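Local coordinates for protein putative metal-dependent isothiocyanate hydrolase SaxA (Pectobacterium carotovorum, PDB 6BRM) that probably hydrolyses isothiocyanates, using a pair of zinc ions held in a metallo-beta-lactamase-type fold, at residues F115-T120 and F151-E156; F178-V183 and K210-A215; V60-L65 and D84-T89. One frame throughout, in Å; residues are numbered along the deposited sequence.

Interaction 1. Residues F115-T120 and F151-E156; sequences FVDGLT and FTHHDE
The imidazole of His-153 turns its rim, not a face, to the side chains of 115-120: CB of Leu-119 lies in the ring plane, 4.0 Å from His-153 CD2. Asp-117 also comes to the edge, near that plane, with OD2 3.7 Å from NE2 of His-153. This is too long for a bond, and with the carboxylate turned 40° from the ring plane any attraction is probably loose. Between them the ring meets the backbone obliquely, CD2 of His-153 standing 3.4 Å from C of Gly-118. With CG of His-153 swung anti to its own N (chi1 -162°), the ring is brought alongside the Gly-118 to Leu-119 peptide, although a too-short approach of its ND1 to His-154 O leaves its fine orientation doubtful. The turn at 115-118 is closed by Gly-118 N on Phe-115 O.

Deeper in, the contact becomes regular. Thr-120 N gives a nearly straight bond to Thr-152 O (2.9 Å, 171° at the hydrogen), and Thr-152 N returns one to Thr-120 O, also 2.9 Å. The two threonines thus form a hydrogen-bonded antiparallel pair. Their side chains run side by side on one face of the sheet, CB of Thr-120 3.8 Å from CG2 of Thr-152. On the other face Leu-119 sends CD1 to within 3.6 Å of Thr-152 O, while Phe-151 meets the ring of Phe-20 from the facing sheet. Here strand 120-124, second in the hairpin begun by edge strand 112-114, pairs with 148-152 in one sheet of the metallo-beta-lactamase sandwich.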
ATOM      1  N   PHE B 115       3.722 -24.589   1.927  1.00 45.91           N
ATOM      2  CA  PHE B 115       4.618 -25.746   2.056  1.00 46.11           C
ATOM      3  C   PHE B 115       3.786 -26.996   2.307  1.00 47.38           C
ATOM      4  O   PHE B 115       2.725 -26.924   2.937  1.00 48.96           O
ATOM      5  CB  PHE B 115       5.637 -25.527   3.179  1.00 44.31           C
ATOM      6  CG  PHE B 115       6.538 -24.350   2.950  1.00 42.85           C
ATOM      7  CD1 PHE B 115       7.561 -24.419   2.006  1.00 43.17           C
ATOM      8  CD2 PHE B 115       6.364 -23.167   3.661  1.00 41.95           C
ATOM      9  CE1 PHE B 115       8.395 -23.332   1.780  1.00 41.77           C
ATOM     10  CE2 PHE B 115       7.192 -22.078   3.440  1.00 41.31           C
ATOM     11  CZ  PHE B 115       8.209 -22.160   2.499  1.00 41.53           C
ATOM     12  N   VAL B 116       4.277 -28.134   1.817  1.00 48.41           N
ATOM     13  CA  VAL B 116       3.511 -29.394   1.804  1.00 49.74           C
ATOM     14  C   VAL B 116       3.142 -29.894   3.215  1.00 50.28           C
ATOM     15  O   VAL B 116       2.090 -30.502   3.407  1.00 50.75           O
ATOM     16  CB  VAL B 116       4.245 -30.488   0.978  1.00 49.81           C
ATOM     17  CG1 VAL B 116       5.475 -31.023   1.708  1.00 49.72           C
ATOM     18  CG2 VAL B 116       3.295 -31.618   0.610  1.00 51.37           C
ATOM     19  N   ASP B 117       4.013 -29.616   4.184  1.00 50.54           N
ATOM     20  CA  ASP B 117       3.757 -29.822   5.619  1.00 49.69           C
ATOM     21  C   ASP B 117       2.410 -29.275   6.121  1.00 47.05           C
ATOM     22  O   ASP B 117       1.833 -29.824   7.062  1.00 46.56           O
ATOM     23  CB  ASP B 117       4.901 -29.164   6.415  1.00 52.41           C
ATOM     24  CG  ASP B 117       4.662 -29.165   7.913  1.00 52.79           C
ATOM     25  OD1 ASP B 117       4.457 -30.266   8.470  1.00 52.78           O
ATOM     26  OD2 ASP B 117       4.671 -28.066   8.521  1.00 51.83           O
ATOM     27  N   GLY B 118       1.929 -28.194   5.507  1.00 46.39           N
ATOM     28  CA  GLY B 118       0.706 -27.501   5.935  1.00 44.39           C
ATOM     29  C   GLY B 118       0.973 -26.071   6.377  1.00 43.47           C
ATOM     30  O   GLY B 118       0.035 -25.302   6.576  1.00 44.49           O
ATOM     31  N   LEU B 119       2.248 -25.717   6.547  1.00 42.54           N
ATOM     32  CA  LEU B 119       2.642 -24.358   6.912  1.00 41.07           C
ATOM     33  C   LEU B 119       2.531 -23.442   5.704  1.00 40.57           C
ATOM     34  O   LEU B 119       3.041 -23.762   4.629  1.00 41.84           O
ATOM     35  CB  LEU B 119       4.084 -24.342   7.436  1.00 39.71           C
ATOM     36  CG  LEU B 119       4.615 -23.023   8.002  1.00 39.12           C
ATOM     37  CD1 LEU B 119       3.884 -22.659   9.284  1.00 38.98           C
ATOM     38  CD2 LEU B 119       6.109 -23.116   8.253  1.00 40.07           C
ATOM     39  N   THR B 120       1.876 -22.304   5.899  1.00 40.21           N
ATOM     40  CA  THR B 120       1.758 -21.267   4.884  1.00 41.35           C
ATOM     41  C   THR B 120       2.363 -19.987   5.449  1.00 42.33           C
ATOM     42  O   THR B 120       2.081 -19.631   6.597  1.00 43.44           O
ATOM     43  CB  THR B 120       0.281 -21.013   4.519  1.00 41.87           C
ATOM     44  OG1 THR B 120      -0.363 -22.260   4.232  1.00 43.08           O
ATOM     45  CG2 THR B 120       0.164 -20.103   3.310  1.00 41.94           C
ATOM     46  N   PHE B 151       1.898 -16.206   9.556  1.00 39.07           N
ATOM     47  CA  PHE B 151       2.157 -17.645   9.646  1.00 38.21           C
ATOM     48  C   PHE B 151       0.837 -18.371   9.877  1.00 37.71           C
ATOM     49  O   PHE B 151       0.119 -18.057  10.823  1.00 38.54           O
ATOM     50  CB  PHE B 151       3.125 -17.950  10.787  1.00 37.82           C
ATOM     51  CG  PHE B 151       4.536 -17.516  10.521  1.00 37.22           C
ATOM     52  CD1 PHE B 151       4.951 -16.230  10.825  1.00 37.89           C
ATOM     53  CD2 PHE B 151       5.457 -18.403   9.975  1.00 37.83           C
ATOM     54  CE1 PHE B 151       6.258 -15.829  10.584  1.00 38.14           C
ATOM     55  CE2 PHE B 151       6.763 -18.012   9.726  1.00 37.98           C
ATOM     56  CZ  PHE B 151       7.165 -16.721  10.031  1.00 38.28           C
ATOM     57  N   THR B 152       0.542 -19.349   9.023  1.00 38.20           N
ATOM     58  CA  THR B 152      -0.742 -20.056   9.010  1.00 37.72           C
ATOM     59  C   THR B 152      -0.479 -21.559   9.070  1.00 37.86           C
ATOM     60  O   THR B 152       0.402 -22.062   8.372  1.00 39.43           O
ATOM     61  CB  THR B 152      -1.562 -19.637   7.756  1.00 37.92           C
ATOM     62  OG1 THR B 152      -2.405 -18.528   8.096  1.00 38.44           O
ATOM     63  CG2 THR B 152      -2.436 -20.752   7.193  1.00 38.40           C
ATOM     64  N   HIS B 153      -1.242 -22.252   9.918  1.00 37.26           N
ATOM     65  CA  HIS B 153      -1.173 -23.715  10.080  1.00 37.39           C
ATOM     66  C   HIS B 153      -2.312 -24.164  11.001  1.00 39.61           C
ATOM     67  O   HIS B 153      -2.645 -23.456  11.950  1.00 40.16           O
ATOM     68  CB  HIS B 153       0.168 -24.138  10.701  1.00 36.24           C
ATOM     69  CG  HIS B 153       0.504 -25.588  10.515  1.00 35.48           C
ATOM     70  ND1 HIS B 153      -0.136 -26.599  11.196  1.00 34.59           N
ATOM     71  CD2 HIS B 153       1.432 -26.193   9.738  1.00 33.81           C
ATOM     72  CE1 HIS B 153       0.368 -27.765  10.835  1.00 34.18           C
ATOM     73  NE2 HIS B 153       1.321 -27.546   9.949  1.00 34.44           N
ATOM     74  N   HIS B 154      -2.918 -25.316  10.717  1.00 42.98           N
ATOM     75  CA  HIS B 154      -3.769 -26.016  11.710  1.00 46.24           C
ATOM     76  C   HIS B 154      -2.904 -26.506  12.893  1.00 49.67           C
ATOM     77  O   HIS B 154      -1.681 -26.489  12.812  1.00 51.99           O
ATOM     78  CB  HIS B 154      -4.575 -27.164  11.066  1.00 45.89           C
ATOM     79  CG  HIS B 154      -3.747 -28.317  10.573  1.00 44.64           C
ATOM     80  ND1 HIS B 154      -3.707 -29.532  11.225  1.00 43.96           N
ATOM     81  CD2 HIS B 154      -2.959 -28.454   9.478  1.00 44.95           C
ATOM     82  CE1 HIS B 154      -2.918 -30.361  10.563  1.00 45.61           C
ATOM     83  NE2 HIS B 154      -2.449 -29.731   9.500  1.00 45.37           N
ATOM     84  N   ASP B 155      -3.530 -26.898  13.998  1.00 52.16           N
ATOM     85  CA  ASP B 155      -2.801 -27.192  15.264  1.00 54.40           C
ATOM     86  C   ASP B 155      -2.105 -25.970  15.904  1.00 53.40           C
ATOM     87  O   ASP B 155      -1.411 -26.123  16.913  1.00 53.69           O
ATOM     88  CB  ASP B 155      -1.738 -28.308  15.102  1.00 55.06           C
ATOM     89  CG  ASP B 155      -2.230 -29.505  14.307  1.00 56.77           C
ATOM     90  OD1 ASP B 155      -3.453 -29.633  14.078  1.00 59.61           O
ATOM     91  OD2 ASP B 155      -1.372 -30.326  13.917  1.00 56.23           O
ATOM     92  N   GLU B 156      -2.301 -24.773  15.344  1.00 51.31           N
ATOM     93  CA  GLU B 156      -1.529 -23.590  15.731  1.00 50.99           C
ATOM     94  C   GLU B 156      -2.316 -22.320  15.388  1.00 52.33           C
ATOM     95  O   GLU B 156      -2.946 -22.243  14.332  1.00 53.44           O
ATOM     96  CB  GLU B 156      -0.171 -23.586  15.012  1.00 48.81           C
ATOM     97  CG  GLU B 156       0.937 -22.851  15.757  1.00 47.88           C
ATOM     98  CD  GLU B 156       1.815 -23.762  16.604  1.00 47.13           C
ATOM     99  OE1 GLU B 156       1.709 -23.707  17.846  1.00 47.19           O
ATOM    100  OE2 GLU B 156       2.617 -24.531  16.033  1.00 44.60           O
TER

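Interaction 2. Residues F178-V183 and K210-A215; sequences FKPEIV and KMLPTA
Leu-212 fills the tight part of this contact, pushing its CD2 methyl up to the backbone and ring of Pro-180: 3.3 Å from Pro-180 O and 3.7 Å from Pro-180 CD. Its side chain meets the proline at about a right angle, and having CG anti to the backbone N (chi1 -161°) turns the branch toward Pro-180. Beside it Ala-215 fits closely too. CB of Ala-215 sits 3.5 Å from Pro-180 O, and its CA makes a CA-H...O contact of 3.4 Å with Glu-181 O. A type I turn from Leu-212 to Ala-215, closed by Ala-215 N on Leu-212 O, carries the chain from helix 203-211 into strand 216-220. Strand 182-186, helix 203-211 and strand 216-220 form a beta-alpha-beta crossover, with the small hairpin 191-197 inserted, and the backbone pairing of the two parallel strands begins where Glu-181 bonds to Thr-216. Val-183 CG2, 4.3 Å from Ala-215 CB, continues the apolar seam along the buried strand. The outer side is looser. Lys-179, just past helix 169-178, lays its bent chain obliquely across the leucine, with CE 3.6 Å from Leu-212 CD1, in an exposed position, and Glu-181 leans off toward Lys-157 and Thr-158.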
ATOM      1  N   PHE B 178      -6.557 -12.109   7.028  1.00 45.70           N
ATOM      2  CA  PHE B 178      -6.004 -13.258   7.765  1.00 46.08           C
ATOM      3  C   PHE B 178      -6.531 -13.392   9.198  1.00 46.79           C
ATOM      4  O   PHE B 178      -6.470 -14.486   9.765  1.00 44.69           O
ATOM      5  CB  PHE B 178      -4.473 -13.213   7.772  1.00 45.71           C
ATOM      6  CG  PHE B 178      -3.861 -13.172   6.399  1.00 44.63           C
ATOM      7  CD1 PHE B 178      -3.815 -14.315   5.613  1.00 44.24           C
ATOM      8  CD2 PHE B 178      -3.341 -11.988   5.886  1.00 44.22           C
ATOM      9  CE1 PHE B 178      -3.258 -14.281   4.343  1.00 44.54           C
ATOM     10  CE2 PHE B 178      -2.779 -11.947   4.620  1.00 44.16           C
ATOM     11  CZ  PHE B 178      -2.738 -13.096   3.845  1.00 44.50           C
ATOM     12  N   LYS B 179      -7.028 -12.289   9.772  1.00 47.21           N
ATOM     13  CA  LYS B 179      -7.658 -12.274  11.107  1.00 50.26           C
ATOM     14  C   LYS B 179      -6.801 -12.937  12.195  1.00 50.85           C
ATOM     15  O   LYS B 179      -7.220 -13.932  12.798  1.00 50.74           O
ATOM     16  CB  LYS B 179      -9.060 -12.901  11.046  1.00 51.75           C
ATOM     17  CG  LYS B 179      -9.989 -12.229  10.038  1.00 52.58           C
ATOM     18  CD  LYS B 179     -11.432 -12.158  10.520  1.00 52.56           C
ATOM     19  CE  LYS B 179     -11.639 -11.029  11.521  1.00 53.46           C
ATOM     20  NZ  LYS B 179     -13.077 -10.782  11.811  1.00 53.94           N
ATOM     21  N   PRO B 180      -5.595 -12.389  12.447  1.00 52.64           N
ATOM     22  CA  PRO B 180      -4.681 -13.041  13.385  1.00 53.11           C
ATOM     23  C   PRO B 180      -5.119 -12.892  14.837  1.00 53.54           C
ATOM     24  O   PRO B 180      -5.574 -11.819  15.231  1.00 55.10           O
ATOM     25  CB  PRO B 180      -3.346 -12.308  13.159  1.00 52.97           C
ATOM     26  CG  PRO B 180      -3.564 -11.368  12.017  1.00 52.75           C
ATOM     27  CD  PRO B 180      -5.031 -11.120  11.953  1.00 52.58           C
ATOM     28  N   GLU B 181      -4.987 -13.965  15.614  1.00 54.75           N
ATOM     29  CA  GLU B 181      -5.166 -13.892  17.069  1.00 57.26           C
ATOM     30  C   GLU B 181      -3.981 -13.170  17.735  1.00 55.39           C
ATOM     31  O   GLU B 181      -4.133 -12.596  18.811  1.00 54.36           O
ATOM     32  CB  GLU B 181      -5.348 -15.292  17.681  1.00 60.37           C
ATOM     33  CG  GLU B 181      -6.623 -16.018  17.253  1.00 62.59           C
ATOM     34  CD  GLU B 181      -6.389 -17.074  16.180  1.00 66.42           C
ATOM     35  OE1 GLU B 181      -6.034 -18.220  16.533  1.00 68.77           O
ATOM     36  OE2 GLU B 181      -6.576 -16.764  14.983  1.00 70.09           O
ATOM     37  N   ILE B 182      -2.814 -13.208  17.088  1.00 54.89           N
ATOM     38  CA  ILE B 182      -1.599 -12.546  17.572  1.00 54.53           C
ATOM     39  C   ILE B 182      -1.067 -11.593  16.499  1.00 51.53           C
ATOM     40  O   ILE B 182      -0.787 -12.015  15.375  1.00 49.44           O
ATOM     41  CB  ILE B 182      -0.495 -13.578  17.903  1.00 56.50           C
ATOM     42  CG1 ILE B 182      -0.989 -14.590  18.949  1.00 57.36           C
ATOM     43  CG2 ILE B 182       0.771 -12.884  18.402  1.00 57.02           C
ATOM     44  CD1 ILE B 182      -0.229 -15.896  18.920  1.00 58.48           C
ATOM     45  N   VAL B 183      -0.922 -10.319  16.857  1.00 51.05           N
ATOM     46  CA  VAL B 183      -0.341  -9.305  15.972  1.00 50.19           C
ATOM     47  C   VAL B 183       0.891  -8.713  16.658  1.00 48.74           C
ATOM     48  O   VAL B 183       0.760  -8.022  17.668  1.00 49.06           O
ATOM     49  CB  VAL B 183      -1.362  -8.193  15.636  1.00 50.69           C
ATOM     50  CG1 VAL B 183      -0.807  -7.246  14.581  1.00 51.54           C
ATOM     51  CG2 VAL B 183      -2.665  -8.801  15.135  1.00 51.17           C
ATOM     52  N   LYS B 210      -9.279  -1.874  18.252  1.00 62.74           N
ATOM     53  CA  LYS B 210     -10.637  -1.462  17.858  1.00 62.86           C
ATOM     54  C   LYS B 210     -11.108  -2.245  16.632  1.00 61.86           C
ATOM     55  O   LYS B 210     -12.247  -2.701  16.582  1.00 61.58           O
ATOM     56  CB  LYS B 210     -10.700   0.045  17.575  1.00 62.68           C
ATOM     57  CG  LYS B 210     -10.687   0.902  18.831  1.00 62.87           C
ATOM     58  CD  LYS B 210     -10.532   2.380  18.511  1.00 62.44           C
ATOM     59  CE  LYS B 210     -10.558   3.220  19.779  1.00 62.69           C
ATOM     60  NZ  LYS B 210      -9.997   4.583  19.568  1.00 62.45           N
ATOM     61  N   MET B 211     -10.214  -2.388  15.655  1.00 63.61           N
ATOM     62  CA  MET B 211     -10.477  -3.154  14.431  1.00 63.76           C
ATOM     63  C   MET B 211     -10.689  -4.639  14.737  1.00 63.29           C
ATOM     64  O   MET B 211     -11.638  -5.249  14.241  1.00 63.67           O
ATOM     65  CB  MET B 211      -9.304  -3.005  13.443  1.00 65.28           C
ATOM     66  CG  MET B 211      -9.689  -3.040  11.970  1.00 67.01           C
ATOM     67  SD  MET B 211      -9.722  -1.399  11.213  1.00 67.62           S
ATOM     68  CE  MET B 211     -10.848  -0.529  12.301  1.00 66.24           C
ATOM     69  N   LEU B 212      -9.806  -5.197  15.565  1.00 62.61           N
ATOM     70  CA  LEU B 212      -9.739  -6.637  15.815  1.00 62.28           C
ATOM     71  C   LEU B 212      -9.638  -6.927  17.331  1.00 62.11           C
ATOM     72  O   LEU B 212      -8.567  -7.283  17.832  1.00 61.25           O
ATOM     73  CB  LEU B 212      -8.540  -7.205  15.044  1.00 62.55           C
ATOM     74  CG  LEU B 212      -8.491  -8.704  14.757  1.00 62.87           C
ATOM     75  CD1 LEU B 212      -9.595  -9.124  13.795  1.00 62.68           C
ATOM     76  CD2 LEU B 212      -7.129  -9.057  14.181  1.00 63.51           C
ATOM     77  N   PRO B 213     -10.763  -6.779  18.066  1.00 62.92           N
ATOM     78  CA  PRO B 213     -10.754  -6.857  19.540  1.00 64.48           C
ATOM     79  C   PRO B 213     -10.480  -8.233  20.159  1.00 66.39           C
ATOM     80  O   PRO B 213     -10.208  -8.303  21.357  1.00 68.05           O
ATOM     81  CB  PRO B 213     -12.154  -6.362  19.926  1.00 63.96           C
ATOM     82  CG  PRO B 213     -13.003  -6.671  18.745  1.00 63.54           C
ATOM     83  CD  PRO B 213     -12.118  -6.519  17.542  1.00 63.08           C
ATOM     84  N   THR B 214     -10.564  -9.302  19.367  1.00 67.53           N
ATOM     85  CA  THR B 214     -10.163 -10.640  19.812  1.00 66.87           C
ATOM     86  C   THR B 214      -8.650 -10.754  19.984  1.00 66.18           C
ATOM     87  O   THR B 214      -8.173 -11.481  20.857  1.00 66.86           O
ATOM     88  CB  THR B 214     -10.572 -11.717  18.791  1.00 67.76           C
ATOM     89  OG1 THR B 214      -9.977 -11.423  17.519  1.00 67.93           O
ATOM     90  CG2 THR B 214     -12.083 -11.777  18.643  1.00 68.35           C
ATOM     91  N   ALA B 215      -7.912 -10.038  19.138  1.00 64.47           N
ATOM     92  CA  ALA B 215      -6.465 -10.186  19.028  1.00 62.09           C
ATOM     93  C   ALA B 215      -5.700  -9.721  20.263  1.00 60.41           C
ATOM     94  O   ALA B 215      -6.213  -8.954  21.085  1.00 60.80           O
ATOM     95  CB  ALA B 215      -5.959  -9.444  17.798  1.00 62.34           C
TER

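Interaction 3. Residues V60-L65 and D84-T89; sequences VDAVIL and DMLIYT
Three backbone bonds join Val-63 and Leu-65 to the neighbouring strand. Tyr-88 N donates to Val-63 O at 2.7 Å, Val-63 N to Leu-86 O at 2.9 Å and Leu-65 N to Tyr-88 O at 2.9 Å, all fairly straight, the last at 171°. The alternation is that of parallel pairing, and the short axes of 62-64 and 87-89 diverge by only 24°. On the face carrying Val-63 and Ile-87, these side chains lie side by side, CB of Val-63 3.7 Å from CD1 of Ile-87. Met-85 crosses Val-63 at about a right angle, CG touching CG2 of the valine at 3.7 Å. Its bent chain then carries SD toward the carbonyl of Val-60. Farther along, CD2 of Leu-65 meets CG2 of Ile-87 at 4.0 Å. On the other face Ala-62 CB nestles between Leu-86 and the ring of Tyr-88, 3.8 Å from CE2, while Ile-64 slants past Tyr-88, CG1 near its CB, and packs on Phe-151. Asp-61 points away from 84-89, and its OD2 takes a hydrogen bond from Lys-19 N. With main-chain amides supplying the polar bonds and hydrocarbon most of the rest, the pairing of this beta-alpha-beta unit should depend little on ionisation.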
ATOM      1  N   VAL B  60      18.398 -23.179  14.634  1.00 58.53           N
ATOM      2  CA  VAL B  60      17.255 -22.681  13.861  1.00 57.22           C
ATOM      3  C   VAL B  60      17.239 -23.316  12.458  1.00 56.34           C
ATOM      4  O   VAL B  60      18.293 -23.641  11.905  1.00 57.30           O
ATOM      5  CB  VAL B  60      17.297 -21.120  13.833  1.00 55.84           C
ATOM      6  CG1 VAL B  60      16.681 -20.515  12.576  1.00 56.41           C
ATOM      7  CG2 VAL B  60      16.621 -20.546  15.075  1.00 55.88           C
ATOM      8  N   ASP B  61      16.039 -23.495  11.902  1.00 54.45           N
ATOM      9  CA  ASP B  61      15.860 -24.098  10.569  1.00 53.42           C
ATOM     10  C   ASP B  61      16.116 -23.110   9.435  1.00 51.72           C
ATOM     11  O   ASP B  61      16.679 -23.483   8.403  1.00 50.70           O
ATOM     12  CB  ASP B  61      14.453 -24.686  10.421  1.00 53.33           C
ATOM     13  CG  ASP B  61      14.247 -25.919  11.271  1.00 52.27           C
ATOM     14  OD1 ASP B  61      14.988 -26.900  11.066  1.00 51.44           O
ATOM     15  OD2 ASP B  61      13.345 -25.910  12.136  1.00 52.09           O
ATOM     16  N   ALA B  62      15.676 -21.868   9.615  1.00 50.99           N
ATOM     17  CA  ALA B  62      15.938 -20.804   8.641  1.00 51.00           C
ATOM     18  C   ALA B  62      15.836 -19.410   9.259  1.00 49.71           C
ATOM     19  O   ALA B  62      15.171 -19.216  10.272  1.00 48.85           O
ATOM     20  CB  ALA B  62      14.980 -20.926   7.465  1.00 51.42           C
ATOM     21  N   VAL B  63      16.508 -18.452   8.623  1.00 49.59           N
ATOM     22  CA  VAL B  63      16.473 -17.043   9.011  1.00 50.10           C
ATOM     23  C   VAL B  63      15.509 -16.316   8.070  1.00 49.42           C
ATOM     24  O   VAL B  63      15.421 -16.657   6.890  1.00 48.84           O
ATOM     25  CB  VAL B  63      17.890 -16.419   8.927  1.00 51.13           C
ATOM     26  CG1 VAL B  63      17.871 -14.928   9.227  1.00 51.29           C
ATOM     27  CG2 VAL B  63      18.845 -17.126   9.886  1.00 51.84           C
ATOM     28  N   ILE B  64      14.788 -15.324   8.593  1.00 49.63           N
ATOM     29  CA  ILE B  64      13.858 -14.526   7.787  1.00 49.80           C
ATOM     30  C   ILE B  64      14.198 -13.040   7.939  1.00 50.82           C
ATOM     31  O   ILE B  64      14.194 -12.517   9.051  1.00 53.94           O
ATOM     32  CB  ILE B  64      12.380 -14.787   8.170  1.00 49.90           C
ATOM     33  CG1 ILE B  64      12.099 -16.299   8.266  1.00 50.38           C
ATOM     34  CG2 ILE B  64      11.445 -14.151   7.144  1.00 49.87           C
ATOM     35  CD1 ILE B  64      10.707 -16.658   8.739  1.00 50.25           C
ATOM     36  N   LEU B  65      14.500 -12.381   6.816  1.00 49.57           N
ATOM     37  CA  LEU B  65      14.799 -10.945   6.772  1.00 48.80           C
ATOM     38  C   LEU B  65      13.636 -10.188   6.135  1.00 49.46           C
ATOM     39  O   LEU B  65      13.347 -10.379   4.948  1.00 47.65           O
ATOM     40  CB  LEU B  65      16.074 -10.679   5.957  1.00 48.64           C
ATOM     41  CG  LEU B  65      17.444 -10.703   6.650  1.00 48.89           C
ATOM     42  CD1 LEU B  65      17.503 -11.684   7.812  1.00 49.38           C
ATOM     43  CD2 LEU B  65      18.532 -11.020   5.632  1.00 48.14           C
ATOM     44  N   ASP B  84      25.997 -21.143   5.059  1.00 55.27           N
ATOM     45  CA  ASP B  84      25.172 -22.274   4.599  1.00 55.52           C
ATOM     46  C   ASP B  84      23.767 -22.348   5.241  1.00 56.10           C
ATOM     47  O   ASP B  84      23.010 -23.290   4.969  1.00 56.11           O
ATOM     48  CB  ASP B  84      25.927 -23.614   4.781  1.00 56.66           C
ATOM     49  CG  ASP B  84      26.576 -23.761   6.158  1.00 57.23           C
ATOM     50  OD1 ASP B  84      25.921 -23.456   7.178  1.00 56.75           O
ATOM     51  OD2 ASP B  84      27.758 -24.167   6.211  1.00 57.93           O
ATOM     52  N   MET B  85      23.428 -21.370   6.086  1.00 56.19           N
ATOM     53  CA  MET B  85      22.078 -21.241   6.648  1.00 56.46           C
ATOM     54  C   MET B  85      21.078 -20.842   5.563  1.00 56.23           C
ATOM     55  O   MET B  85      21.401 -20.051   4.670  1.00 57.65           O
ATOM     56  CB  MET B  85      22.073 -20.185   7.765  1.00 57.76           C
ATOM     57  CG  MET B  85      20.728 -19.916   8.436  1.00 58.84           C
ATOM     58  SD  MET B  85      20.101 -21.286   9.424  1.00 61.80           S
ATOM     59  CE  MET B  85      21.253 -21.247  10.799  1.00 62.42           C
ATOM     60  N   LEU B  86      19.866 -21.383   5.663  1.00 54.00           N
ATOM     61  CA  LEU B  86      18.768 -21.031   4.764  1.00 53.51           C
ATOM     62  C   LEU B  86      18.199 -19.651   5.130  1.00 53.53           C
ATOM     63  O   LEU B  86      17.588 -19.493   6.191  1.00 52.63           O
ATOM     64  CB  LEU B  86      17.663 -22.095   4.830  1.00 53.55           C
ATOM     65  CG  LEU B  86      16.394 -21.891   3.988  1.00 53.73           C
ATOM     66  CD1 LEU B  86      16.708 -21.672   2.513  1.00 53.65           C
ATOM     67  CD2 LEU B  86      15.464 -23.080   4.163  1.00 54.63           C
ATOM     68  N   ILE B  87      18.395 -18.667   4.251  1.00 52.49           N
ATOM     69  CA  ILE B  87      17.893 -17.308   4.469  1.00 50.86           C
ATOM     70  C   ILE B  87      16.683 -17.042   3.574  1.00 50.06           C
ATOM     71  O   ILE B  87      16.753 -17.234   2.360  1.00 49.76           O
ATOM     72  CB  ILE B  87      18.959 -16.228   4.162  1.00 51.68           C
ATOM     73  CG1 ILE B  87      20.342 -16.604   4.723  1.00 52.87           C
ATOM     74  CG2 ILE B  87      18.514 -14.874   4.704  1.00 51.68           C
ATOM     75  CD1 ILE B  87      20.395 -16.804   6.225  1.00 53.12           C
ATOM     76  N   TYR B  88      15.591 -16.587   4.186  1.00 48.84           N
ATOM     77  CA  TYR B  88      14.382 -16.172   3.477  1.00 48.40           C
ATOM     78  C   TYR B  88      14.358 -14.644   3.375  1.00 49.94           C
ATOM     79  O   TYR B  88      14.295 -13.960   4.401  1.00 50.89           O
ATOM     80  CB  TYR B  88      13.130 -16.662   4.221  1.00 48.09           C
ATOM     81  CG  TYR B  88      12.747 -18.111   3.948  1.00 48.04           C
ATOM     82  CD1 TYR B  88      12.341 -18.519   2.675  1.00 47.32           C
ATOM     83  CD2 TYR B  88      12.768 -19.069   4.966  1.00 48.63           C
ATOM     84  CE1 TYR B  88      11.983 -19.834   2.419  1.00 47.60           C
ATOM     85  CE2 TYR B  88      12.409 -20.390   4.718  1.00 48.26           C
ATOM     86  CZ  TYR B  88      12.016 -20.766   3.443  1.00 47.89           C
ATOM     87  OH  TYR B  88      11.661 -22.068   3.185  1.00 46.20           O
ATOM     88  N   THR B  89      14.404 -14.114   2.149  1.00 49.06           N
ATOM     89  CA  THR B  89      14.379 -12.664   1.917  1.00 47.87           C
ATOM     90  C   THR B  89      13.056 -12.175   1.330  1.00 48.81           C
ATOM     91  O   THR B  89      12.251 -12.952   0.820  1.00 49.86           O
ATOM     92  CB  THR B  89      15.518 -12.210   0.986  1.00 47.84           C
ATOM     93  OG1 THR B  89      15.340 -12.778  -0.318  1.00 48.84           O
ATOM     94  CG2 THR B  89      16.871 -12.623   1.552  1.00 48.57           C
TER

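Interactions 1 and 3 belong to the two facing sheets of the sandwich, and they touch at two places: Phe-151 CZ lies 3.8 Å from Ile-64 CD1 in the interior, and Phe-115 CZ 3.5 Å from Tyr-88 OH. Interactions 1 and 2 reach the same sheet, with centres 19 Å apart and no direct touch. Interaction 2 stands farthest from interaction 3, about 27 Å between centres. Of the three, interaction 3 comes nearest the dinuclear zinc site: the side chain of Leu-65 is about 6 Å from that of His-72 and about 11 Å from a zinc ion, and the chain runs on from it to the ligands His-67 and His-69. Interactions 1 and 2 lie away from the metals.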